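Local atomic coordinates of SAM-dependent methyltransferase (Anabaena variabilis ATCC 29413, PDB entry 3GGD), a protein that probably transfers the methyl group of S-adenosyl-L-methionine to an acceptor that is not yet established, through a Rossmann-like methyltransferase domain. Residues 18-23 with 87-92. Residues are numbered along the deposited sequence; the frame is centred on the assembly and turned at random.
Sequences AWEQYW and SKSALE. With SAH (S-adenosyl-L-homocysteine), chain E.
E20 and W23, one turn apart on helix 15-29, meet the start of helix 88-97, the axes of the two short helical segments coming within 8.3 Å at 38°, with E20 set against S87 and W23 against S89. E20 does the polar work. With CG anti to the backbone N (chi1 170°) and the chain bent at chi2, its carboxylate reaches the first turn of the other helix. OE1 takes two bonds there: S87 OG donates at 2.6 Å, nearly in line with the C-O bond, and S89 N donates at 2.9 Å to the syn lone pair. S89 OG donates to OE2, though the modelled distance is too short to be trusted in detail, and N24 also bonds that hydroxyl. S87 is the N-cap residue; its OG accepts from A90 N at 3.0 Å while donating its hydrogen to E20 OE1. The CG and CE of K88 run alongside the carboxylate, but NZ stays 5.0 Å from OE2, too far for contact.

W23 carries the apolar half. The A90 methyl sits over its five-membered ring, a CH-pi contact 3.4 Å from the centroid and almost on the ring normal, while Y22 lies over the opposite face. Between these two neighbours the indole points its NE1 edge at S-adenosyl-L-homocysteine: NE1 donates to ribose O3' at 3.0 Å and more weakly to O2'. W19, a turn earlier, turns one ring face to the ribose, with C2' over it, and the C8 edge of the adenine points at that indole, CD1 lying 3.4 Å from C8.

D85, at the end of the preceding strand, bonds both S87 N and the cofactor product. Helix 15-29 thus brings W19 and W23 against the ribose, beside the strand-to-helix turn of the Rossmann-like fold, and the S89 N-H, the two serine hydroxyls and the N-terminal end of helix 88-97 would be expected to favour the carboxylate form of E20.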
loop_
_atom_site.group_PDB
_atom_site.type_symbol
_atom_site.label_atom_id
_atom_site.label_comp_id
_atom_site.label_asym_id
_atom_site.label_seq_id
_atom_site.Cartn_x
_atom_site.Cartn_y
_atom_site.Cartn_z
ATOM N N ALA A 18 9.158 2.066 -12.682
ATOM C CA ALA A 18 9.828 1.040 -11.867
ATOM C C ALA A 18 8.829 -0.042 -11.440
ATOM O O ALA A 18 9.094 -1.258 -11.566
ATOM C CB ALA A 18 10.503 1.689 -10.663
ATOM N N TRP A 19 7.669 0.404 -10.962
ATOM C CA TRP A 19 6.628 -0.507 -10.513
ATOM C C TRP A 19 6.020 -1.342 -11.634
ATOM O O TRP A 19 5.732 -2.520 -11.435
ATOM C CB TRP A 19 5.537 0.234 -9.726
ATOM C CG TRP A 19 5.944 0.474 -8.306
ATOM C CD1 TRP A 19 6.464 1.633 -7.774
ATOM C CD2 TRP A 19 5.965 -0.495 -7.257
ATOM N NE1 TRP A 19 6.779 1.431 -6.443
ATOM C CE2 TRP A 19 6.461 0.145 -6.099
ATOM C CE3 TRP A 19 5.602 -1.840 -7.182
ATOM C CZ2 TRP A 19 6.573 -0.500 -4.875
ATOM C CZ3 TRP A 19 5.717 -2.490 -5.970
ATOM C CH2 TRP A 19 6.211 -1.826 -4.831
ATOM N N GLU A 20 5.802 -0.731 -12.799
ATOM C CA GLU A 20 5.337 -1.505 -13.936
ATOM C C GLU A 20 6.408 -2.518 -14.363
ATOM O O GLU A 20 6.070 -3.658 -14.718
ATOM C CB GLU A 20 4.900 -0.605 -15.090
ATOM C CG GLU A 20 4.610 -1.345 -16.432
ATOM C CD GLU A 20 3.545 -2.450 -16.312
ATOM O OE1 GLU A 20 2.672 -2.381 -15.408
ATOM O OE2 GLU A 20 3.553 -3.356 -17.172
ATOM N N GLN A 21 7.685 -2.148 -14.293
ATOM C CA GLN A 21 8.741 -3.119 -14.640
ATOM C C GLN A 21 8.702 -4.318 -13.668
ATOM O O GLN A 21 8.731 -5.495 -14.087
ATOM C CB GLN A 21 10.111 -2.461 -14.663
ATOM C CG GLN A 21 11.161 -3.363 -15.356
ATOM C CD GLN A 21 12.618 -2.863 -15.208
ATOM O OE1 GLN A 21 13.084 -2.533 -14.082
ATOM N NE2 GLN A 21 13.331 -2.813 -16.326
ATOM N N TYR A 22 8.528 -4.018 -12.376
ATOM C CA TYR A 22 8.429 -5.074 -11.382
ATOM C C TYR A 22 7.230 -5.997 -11.624
ATOM O O TYR A 22 7.364 -7.222 -11.623
ATOM C CB TYR A 22 8.292 -4.490 -9.981
ATOM C CG TYR A 22 7.918 -5.534 -8.955
ATOM C CD1 TYR A 22 8.887 -6.430 -8.441
ATOM C CD2 TYR A 22 6.607 -5.661 -8.520
ATOM C CE1 TYR A 22 8.565 -7.391 -7.513
ATOM C CE2 TYR A 22 6.267 -6.642 -7.572
ATOM C CZ TYR A 22 7.240 -7.496 -7.075
ATOM O OH TYR A 22 6.899 -8.447 -6.154
ATOM N N TRP A 23 6.063 -5.390 -11.823
ATOM C CA TRP A 23 4.835 -6.159 -11.986
ATOM C C TRP A 23 4.826 -6.904 -13.286
ATOM O O TRP A 23 4.371 -8.041 -13.343
ATOM C CB TRP A 23 3.606 -5.276 -11.849
ATOM C CG TRP A 23 3.197 -5.004 -10.433
ATOM C CD1 TRP A 23 3.125 -3.778 -9.813
ATOM C CD2 TRP A 23 2.760 -5.966 -9.454
ATOM N NE1 TRP A 23 2.666 -3.924 -8.540
ATOM C CE2 TRP A 23 2.446 -5.256 -8.285
ATOM C CE3 TRP A 23 2.600 -7.360 -9.465
ATOM C CZ2 TRP A 23 1.951 -5.878 -7.145
ATOM C CZ3 TRP A 23 2.137 -7.997 -8.309
ATOM C CH2 TRP A 23 1.810 -7.260 -7.171
ATOM N N SER A 87 0.200 0.428 -12.071
ATOM C CA SER A 87 0.737 -0.578 -12.962
ATOM C C SER A 87 -0.320 -1.355 -13.709
ATOM O O SER A 87 -1.148 -2.048 -13.086
ATOM C CB SER A 87 1.592 -1.600 -12.165
ATOM O OG SER A 87 1.962 -2.728 -12.976
ATOM N N LYS A 88 -0.221 -1.338 -15.044
ATOM C CA LYS A 88 -1.138 -2.113 -15.861
ATOM C C LYS A 88 -0.930 -3.614 -15.684
ATOM O O LYS A 88 -1.884 -4.391 -15.770
ATOM C CB LYS A 88 -1.057 -1.702 -17.331
ATOM C CG LYS A 88 0.261 -1.986 -17.975
ATOM C CD LYS A 88 0.281 -1.642 -19.455
ATOM C CE LYS A 88 1.716 -1.841 -19.985
ATOM N NZ LYS A 88 1.804 -1.453 -21.396
ATOM N N SER A 89 0.315 -4.040 -15.464
ATOM C CA SER A 89 0.590 -5.472 -15.259
ATOM C C SER A 89 0.023 -5.945 -13.921
ATOM O O SER A 89 -0.550 -7.051 -13.839
ATOM C CB SER A 89 2.099 -5.788 -15.401
ATOM O OG SER A 89 2.549 -5.595 -16.746
ATOM N N ALA A 90 0.133 -5.108 -12.884
ATOM C CA ALA A 90 -0.532 -5.426 -11.599
ATOM C C ALA A 90 -2.040 -5.660 -11.801
ATOM O O ALA A 90 -2.587 -6.675 -11.362
ATOM C CB ALA A 90 -0.297 -4.336 -10.548
ATOM N N LEU A 91 -2.691 -4.749 -12.519
ATOM C CA LEU A 91 -4.113 -4.850 -12.757
ATOM C C LEU A 91 -4.447 -5.989 -13.680
ATOM O O LEU A 91 -5.522 -6.531 -13.582
ATOM C CB LEU A 91 -4.670 -3.525 -13.273
ATOM C CG LEU A 91 -4.492 -2.335 -12.293
ATOM C CD1 LEU A 91 -5.164 -1.053 -12.898
ATOM C CD2 LEU A 91 -5.024 -2.654 -10.894
ATOM N N GLU A 92 -3.521 -6.380 -14.562
ATOM C CA GLU A 92 -3.725 -7.556 -15.386
ATOM C C GLU A 92 -3.744 -8.843 -14.534
ATOM O O GLU A 92 -4.565 -9.731 -14.753
ATOM C CB GLU A 92 -2.686 -7.621 -16.501
ATOM C CG GLU A 92 -2.923 -8.803 -17.420
ATOM C CD GLU A 92 -1.995 -8.848 -18.623
ATOM O OE1 GLU A 92 -1.488 -7.781 -19.039
ATOM O OE2 GLU A 92 -1.811 -9.966 -19.143
HETATM N N SAH E . -1.735 -2.836 -1.437
HETATM C CA SAH E . -1.181 -4.009 -2.163
HETATM C CB SAH E . 0.167 -3.726 -2.860
HETATM C CG SAH E . 1.348 -3.195 -2.028
HETATM S SD SAH E . 2.864 -3.016 -2.986
HETATM C C SAH E . -1.031 -5.216 -1.249
HETATM O O SAH E . -0.968 -6.373 -1.737
HETATM O OXT SAH E . -0.942 -5.068 -0.030
HETATM C "C5'" SAH E . 2.786 -1.300 -3.416
HETATM C "C4'" SAH E . 1.817 -1.021 -4.602
HETATM O "O4'" SAH E . 1.779 0.400 -4.876
HETATM C "C3'" SAH E . 2.175 -1.666 -5.953
HETATM O "O3'" SAH E . 1.101 -2.409 -6.504
HETATM C "C2'" SAH E . 2.487 -0.487 -6.867
HETATM O "O2'" SAH E . 2.305 -0.715 -8.280
HETATM C "C1'" SAH E . 1.624 0.610 -6.273
HETATM N N9 SAH E . 2.044 1.965 -6.649
HETATM C C8 SAH E . 3.333 2.401 -6.678
HETATM N N7 SAH E . 3.371 3.696 -7.034
HETATM C C5 SAH E . 2.076 4.084 -7.245
HETATM C C6 SAH E . 1.440 5.315 -7.699
HETATM N N6 SAH E . 2.269 6.347 -7.978
HETATM N N1 SAH E . 0.108 5.370 -7.849
HETATM C C2 SAH E . -0.664 4.268 -7.580
HETATM N N3 SAH E . -0.121 3.118 -7.182
HETATM C C4 SAH E . 1.207 2.959 -7.026
#